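Local coordinates for protein L-talarate/galactarate dehydratase (Salmonella typhimurium, PDB 2PP3) that catalyses the magnesium-dependent dehydration of L-talarate and galactarate to 5-keto-4-deoxy-D-glucarate and, in competition with this, the epimerisation of L-talarate to galactarate, at residues G52-L57 with S81-G86; P273-E278 with F297-A302. The protein carries 1 engineered substitution. All blocks are in the same frame, centred on the assembly; numbering follows the deposited sequence.

Contact 1. Residues G52-L57 with S81-G86; sequences GRQKPL and SKRAGG. With LGT (L-glucaric acid), chain G.
The substrate-binding pocket of this enolase-superfamily enzyme is capped by loops of the N-terminal domain, and here Q54, K55 and L57 meet R83 at the distal carboxylate of the bound L-glucarate. R83 carries the contact. Its guanidinium group takes K55 O side-on with two nitrogens, NE at 3.2 Å and NH2 at 2.8 Å, and K55 O lies close to the guanidinium plane. That double grip fixes the rotation of the group and turns NH1 to the ligand, where it donates an almost straight bond to O6A of L-glucarate (2.9 Å, 170°). The faces are filled as well: Q54 OE1 sits over the centre of one, 3.3 Å from R83 CZ, with the amide stacked only 21° from the guanidinium plane, while L57 covers the opposite face nearer its rim. Q54 OE1 is in turn hydrogen-bonded to K48, another substrate-binding residue. A water accepts from R83 NH1 (2.7 Å) and Q54 NE2 and donates to K82 O, bridging the two loops. K82, extended beyond CG, crosses L57 at about a right angle, CB to CD1 4.1 Å, and reaches along the ligand, where NZ hydrogen-bonds O5 of L-glucarate (2.9 Å) and, weakly, O3. Both side chains also touch W352. Of the two loops, 52-57 leaves helix 47-50 through a Schellman motif at G52 and runs into strand 57-69; 81-86 follows strand 74-81, the antiparallel neighbour of 57-69, and enters helix 86-96 with G85 at its N-cap.

Contact 2. Residues P273-E278 with F297-A302; sequences PIATGE and FVQPDA. With MG (magnesium ion), chain F; LGT (L-glucaric acid), chain G.
With chi1 of E278 at 89°, CG stands between the backbone N and the carbonyl carbon, and the chain then extends to carry the carboxylate to the magnesium ion; Q299 has CG beside its own backbone N and anti to the carbonyl carbon (chi1 -55°), which lays the amide against A275 CB, OE1 3.5 Å from that methyl. One water accepts from E278 N and lies within hydrogen-bonding distance of E278 OE1 and of Q299 OE1 (2.6 Å). E278 OE1 binds magnesium at 2.3 Å and OE2 accepts from O3 of L-glucarate; D226 and E252 complete the protein ligands, and E252 also holds Q299 NE2. Beneath this site the backbones pair as parallel strands: F297 N donates to I274 O (3.1 Å), T276 N weakly to F297 O, and Q299 N to T276 O (3.0 Å). A275 and F297 share one face of the sheet, CB to CB 3.5 Å, and P273 CB meets the edge of the F297 ring, 3.6 Å from CE1. D301 OD2 is hydrogen-bonded to H328 ND1 and Y80 OH; D301 is assigned the role of raising the basicity of H328. The two strands and helix 283-291 between them form a beta-alpha-beta unit of the barrel domain; strands 251-252 and 324-325 flank the pair.

The two contacts illustrate how the enolase superfamily divides labour within one active site. Contact 1 comes first along the chain and belongs to the N-terminal domain, beside its antiparallel sheet; contact 2 follows, wholly within the parallel barrel domain. They share no strand or helix. Their centres lie 20 Å apart and their nearest atoms about 6 Å apart, without touching, and L-glucarate spans the interval. The metal-bound end of the ligand faces contact 2, and the far carboxylate is held by contact 1. H328, the proton donor/acceptor, lies between them, touched by K82 of contact 1 and flanked by D301 of contact 2.

Contact 1. Residues G52-L57 with S81-G86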
loop_
_atom_site.group_PDB
_atom_site.type_symbol
_atom_site.label_atom_id
_atom_site.label_comp_id
_atom_site.label_asym_id
_atom_site.label_seq_id
_atom_site.Cartn_x
_atom_site.Cartn_y
_atom_site.Cartn_z
ATOM N N GLY B 52 -27.455 -23.687 18.583
ATOM C CA GLY B 52 -26.965 -25.046 18.434
ATOM C C GLY B 52 -25.897 -25.286 17.379
ATOM O O GLY B 52 -25.488 -26.430 17.170
ATOM N N ARG B 53 -25.440 -24.230 16.714
ATOM C CA ARG B 53 -24.411 -24.377 15.685
ATOM C C ARG B 53 -23.057 -24.781 16.260
ATOM O O ARG B 53 -22.310 -25.526 15.631
ATOM C CB ARG B 53 -24.243 -23.073 14.900
ATOM C CG ARG B 53 -25.411 -22.711 14.001
ATOM C CD ARG B 53 -25.608 -23.737 12.894
ATOM N NE ARG B 53 -26.390 -23.179 11.790
ATOM C CZ ARG B 53 -26.727 -23.841 10.684
ATOM N NH1 ARG B 53 -26.359 -25.107 10.516
ATOM N NH2 ARG B 53 -27.418 -23.227 9.732
ATOM N N GLN B 54 -22.741 -24.281 17.451
ATOM C CA GLN B 54 -21.461 -24.580 18.092
ATOM C C GLN B 54 -21.586 -24.737 19.602
ATOM O O GLN B 54 -22.636 -24.466 20.193
ATOM C CB GLN B 54 -20.448 -23.459 17.827
ATOM C CG GLN B 54 -20.202 -23.114 16.373
ATOM C CD GLN B 54 -19.290 -21.903 16.236
ATOM O OE1 GLN B 54 -19.529 -20.859 16.852
ATOM N NE2 GLN B 54 -18.243 -22.035 15.431
ATOM N N LYS B 55 -20.484 -25.168 20.209
ATOM C CA LYS B 55 -20.385 -25.349 21.648
ATOM C C LYS B 55 -19.690 -24.114 22.207
ATOM O O LYS B 55 -18.973 -23.413 21.486
ATOM C CB LYS B 55 -19.556 -26.595 21.972
ATOM C CG LYS B 55 -20.244 -27.906 21.625
ATOM C CD LYS B 55 -21.505 -28.084 22.464
ATOM C CE LYS B 55 -22.196 -29.412 22.177
ATOM N NZ LYS B 55 -23.425 -29.579 23.011
ATOM N N PRO B 56 -19.893 -23.828 23.501
ATOM C CA PRO B 56 -19.261 -22.657 24.112
ATOM C C PRO B 56 -17.748 -22.648 23.926
ATOM O O PRO B 56 -17.109 -23.702 23.885
ATOM C CB PRO B 56 -19.671 -22.771 25.580
ATOM C CG PRO B 56 -21.029 -23.418 25.486
ATOM C CD PRO B 56 -20.787 -24.505 24.460
ATOM N N LEU B 57 -17.189 -21.447 23.803
ATOM C CA LEU B 57 -15.749 -21.264 23.630
ATOM C C LEU B 57 -15.071 -21.384 24.996
ATOM O O LEU B 57 -15.467 -20.717 25.954
ATOM C CB LEU B 57 -15.474 -19.880 23.031
ATOM C CG LEU B 57 -14.041 -19.553 22.621
ATOM C CD1 LEU B 57 -13.595 -20.477 21.498
ATOM C CD2 LEU B 57 -13.971 -18.107 22.170
ATOM N N SER B 81 -7.075 -19.049 16.490
ATOM C CA SER B 81 -8.195 -19.856 16.054
ATOM C C SER B 81 -9.145 -20.051 17.217
ATOM O O SER B 81 -8.744 -20.500 18.286
ATOM C CB SER B 81 -7.721 -21.215 15.538
ATOM O OG SER B 81 -8.816 -21.946 15.005
ATOM N N LYS B 82 -10.396 -19.664 17.019
ATOM C CA LYS B 82 -11.413 -19.848 18.042
ATOM C C LYS B 82 -12.121 -21.127 17.611
ATOM O O LYS B 82 -12.893 -21.124 16.653
ATOM C CB LYS B 82 -12.384 -18.667 18.062
ATOM C CG LYS B 82 -11.781 -17.389 18.617
ATOM C CD LYS B 82 -12.815 -16.280 18.679
ATOM C CE LYS B 82 -12.201 -14.974 19.169
ATOM N NZ LYS B 82 -13.206 -13.868 19.185
ATOM N N ARG B 83 -11.815 -22.212 18.313
ATOM C CA ARG B 83 -12.340 -23.548 18.044
ATOM C C ARG B 83 -11.363 -24.227 17.091
ATOM O O ARG B 83 -10.263 -23.717 16.879
ATOM C CB ARG B 83 -13.768 -23.495 17.471
ATOM C CG ARG B 83 -14.772 -22.940 18.482
ATOM C CD ARG B 83 -16.222 -23.055 18.029
ATOM N NE ARG B 83 -17.147 -22.570 19.055
ATOM C CZ ARG B 83 -17.356 -21.286 19.346
ATOM N NH1 ARG B 83 -16.709 -20.327 18.689
ATOM N NH2 ARG B 83 -18.213 -20.956 20.308
ATOM N N ALA B 84 -11.743 -25.367 16.523
ATOM C CA ALA B 84 -10.843 -26.106 15.637
ATOM C C ALA B 84 -10.188 -25.262 14.538
ATOM O O ALA B 84 -10.814 -24.363 13.968
ATOM C CB ALA B 84 -11.576 -27.292 15.020
ATOM N N GLY B 85 -8.924 -25.570 14.252
ATOM C CA GLY B 85 -8.178 -24.849 13.234
ATOM C C GLY B 85 -6.746 -24.534 13.644
ATOM O O GLY B 85 -5.857 -24.447 12.797
ATOM N N GLY B 86 -6.522 -24.375 14.946
ATOM C CA GLY B 86 -5.195 -24.054 15.443
ATOM C C GLY B 86 -4.135 -25.108 15.190
ATOM O O GLY B 86 -2.991 -24.773 14.866
HETATM O O1A LGT G . -15.933 -10.101 18.995
HETATM C C1 LGT G . -16.689 -10.379 18.053
HETATM O O1B LGT G . -16.915 -9.611 17.093
HETATM C C2 LGT G . -17.414 -11.775 18.071
HETATM O O2 LGT G . -17.997 -12.081 16.791
HETATM C C3 LGT G . -16.486 -12.933 18.466
HETATM O O3 LGT G . -15.647 -13.259 17.354
HETATM C C4 LGT G . -17.239 -14.224 18.885
HETATM O O4 LGT G . -17.981 -14.734 17.755
HETATM C C5 LGT G . -16.328 -15.358 19.408
HETATM O O5 LGT G . -15.574 -14.860 20.525
HETATM C C6 LGT G . -17.145 -16.585 19.865
HETATM O O6A LGT G . -17.280 -17.513 19.022
HETATM O O6B LGT G . -17.632 -16.578 21.025
HETATM O O HOH W 1 -15.751 -20.052 16.127
#

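Contact 2. Residues P273-E278 with F297-A302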
loop_
_atom_site.group_PDB
_atom_site.type_symbol
_atom_site.label_atom_id
_atom_site.label_comp_id
_atom_site.label_asym_id
_atom_site.label_seq_id
_atom_site.Cartn_x
_atom_site.Cartn_y
_atom_site.Cartn_z
ATOM N N PRO B 273 -26.093 1.563 10.107
ATOM C CA PRO B 273 -25.040 0.894 9.344
ATOM C C PRO B 273 -25.040 -0.612 9.581
ATOM O O PRO B 273 -25.466 -1.091 10.637
ATOM C CB PRO B 273 -23.764 1.557 9.863
ATOM C CG PRO B 273 -24.233 2.947 10.200
ATOM C CD PRO B 273 -25.539 2.669 10.909
ATOM N N ILE B 274 -24.567 -1.350 8.582
ATOM C CA ILE B 274 -24.476 -2.800 8.665
ATOM C C ILE B 274 -22.999 -3.130 8.566
ATOM O O ILE B 274 -22.305 -2.597 7.706
ATOM C CB ILE B 274 -25.228 -3.488 7.497
ATOM C CG1 ILE B 274 -26.728 -3.236 7.632
ATOM C CG2 ILE B 274 -24.925 -4.994 7.483
ATOM C CD1 ILE B 274 -27.306 -3.723 8.940
ATOM N N ALA B 275 -22.528 -4.003 9.452
ATOM C CA ALA B 275 -21.129 -4.408 9.487
ATOM C C ALA B 275 -20.968 -5.912 9.308
ATOM O O ALA B 275 -21.796 -6.695 9.783
ATOM C CB ALA B 275 -20.507 -3.988 10.815
ATOM N N THR B 276 -19.900 -6.315 8.623
ATOM C CA THR B 276 -19.631 -7.732 8.426
ATOM C C THR B 276 -18.225 -7.962 7.878
ATOM O O THR B 276 -17.532 -7.016 7.496
ATOM C CB THR B 276 -20.655 -8.375 7.458
ATOM O OG1 THR B 276 -20.560 -9.805 7.538
ATOM C CG2 THR B 276 -20.375 -7.944 6.020
ATOM N N GLY B 277 -17.797 -9.224 7.877
ATOM C CA GLY B 277 -16.490 -9.553 7.338
ATOM C C GLY B 277 -15.509 -10.328 8.202
ATOM O O GLY B 277 -14.550 -10.892 7.677
ATOM N N GLU B 278 -15.743 -10.381 9.507
ATOM C CA GLU B 278 -14.820 -11.065 10.399
ATOM C C GLU B 278 -14.540 -12.530 10.062
ATOM O O GLU B 278 -13.451 -13.031 10.343
ATOM C CB GLU B 278 -15.317 -10.977 11.844
ATOM C CG GLU B 278 -16.236 -12.107 12.255
ATOM C CD GLU B 278 -16.774 -11.907 13.652
ATOM O OE1 GLU B 278 -17.289 -10.801 13.915
ATOM O OE2 GLU B 278 -16.690 -12.841 14.479
ATOM N N PHE B 297 -19.750 -0.953 7.158
ATOM C CA PHE B 297 -18.514 -1.157 7.908
ATOM C C PHE B 297 -17.900 -2.476 7.465
ATOM O O PHE B 297 -18.578 -3.506 7.433
ATOM C CB PHE B 297 -18.765 -1.247 9.416
ATOM C CG PHE B 297 -18.944 0.084 10.099
ATOM C CD1 PHE B 297 -20.181 0.723 10.106
ATOM C CD2 PHE B 297 -17.872 0.687 10.761
ATOM C CE1 PHE B 297 -20.350 1.942 10.766
ATOM C CE2 PHE B 297 -18.029 1.906 11.423
ATOM C CZ PHE B 297 -19.269 2.535 11.427
ATOM N N VAL B 298 -16.621 -2.440 7.113
ATOM C CA VAL B 298 -15.901 -3.635 6.706
ATOM C C VAL B 298 -15.093 -4.083 7.921
ATOM O O VAL B 298 -14.364 -3.286 8.531
ATOM C CB VAL B 298 -14.967 -3.335 5.518
ATOM C CG1 VAL B 298 -14.149 -4.560 5.163
ATOM C CG2 VAL B 298 -15.798 -2.888 4.325
ATOM N N GLN B 299 -15.218 -5.359 8.274
ATOM C CA GLN B 299 -14.531 -5.878 9.442
ATOM C C GLN B 299 -13.531 -6.988 9.155
ATOM O O GLN B 299 -13.772 -8.151 9.485
ATOM C CB GLN B 299 -15.561 -6.358 10.469
ATOM C CG GLN B 299 -16.570 -5.280 10.854
ATOM C CD GLN B 299 -17.572 -5.740 11.902
ATOM O OE1 GLN B 299 -18.365 -6.653 11.666
ATOM N NE2 GLN B 299 -17.542 -5.099 13.067
ATOM N N PRO B 300 -12.386 -6.643 8.547
ATOM C CA PRO B 300 -11.395 -7.672 8.257
ATOM C C PRO B 300 -10.643 -8.051 9.536
ATOM O O PRO B 300 -10.686 -7.334 10.536
ATOM C CB PRO B 300 -10.517 -7.014 7.198
ATOM C CG PRO B 300 -10.525 -5.579 7.600
ATOM C CD PRO B 300 -11.955 -5.324 8.035
ATOM N N ASP B 301 -9.978 -9.198 9.494
ATOM C CA ASP B 301 -9.231 -9.735 10.624
ATOM C C ASP B 301 -7.866 -10.087 10.033
ATOM O O ASP B 301 -7.749 -11.032 9.254
ATOM C CB ASP B 301 -9.971 -10.985 11.124
ATOM C CG ASP B 301 -9.312 -11.639 12.325
ATOM O OD1 ASP B 301 -8.095 -11.907 12.271
ATOM O OD2 ASP B 301 -10.029 -11.903 13.319
ATOM N N ALA B 302 -6.836 -9.317 10.374
ATOM C CA ALA B 302 -5.511 -9.568 9.821
ATOM C C ALA B 302 -5.078 -11.028 9.952
ATOM O O ALA B 302 -4.622 -11.639 8.982
ATOM C CB ALA B 302 -4.474 -8.639 10.473
HETATM MG MG MG F . -18.647 -10.185 15.693
HETATM O O1A LGT G . -15.933 -10.101 18.995
HETATM C C1 LGT G . -16.689 -10.379 18.053
HETATM O O1B LGT G . -16.915 -9.611 17.093
HETATM C C2 LGT G . -17.414 -11.775 18.071
HETATM O O2 LGT G . -17.997 -12.081 16.791
HETATM C C3 LGT G . -16.486 -12.933 18.466
HETATM O O3 LGT G . -15.647 -13.259 17.354
HETATM C C4 LGT G . -17.239 -14.224 18.885
HETATM O O4 LGT G . -17.981 -14.734 17.755
HETATM C C5 LGT G . -16.328 -15.358 19.408
HETATM O O5 LGT G . -15.574 -14.860 20.525
HETATM C C6 LGT G . -17.145 -16.585 19.865
HETATM O O6A LGT G . -17.280 -17.513 19.022
HETATM O O6B LGT G . -17.632 -16.578 21.025
HETATM O O HOH W 2 -17.816 -9.204 11.456
HETATM O O HOH W 3 -19.924 -11.352 14.356
#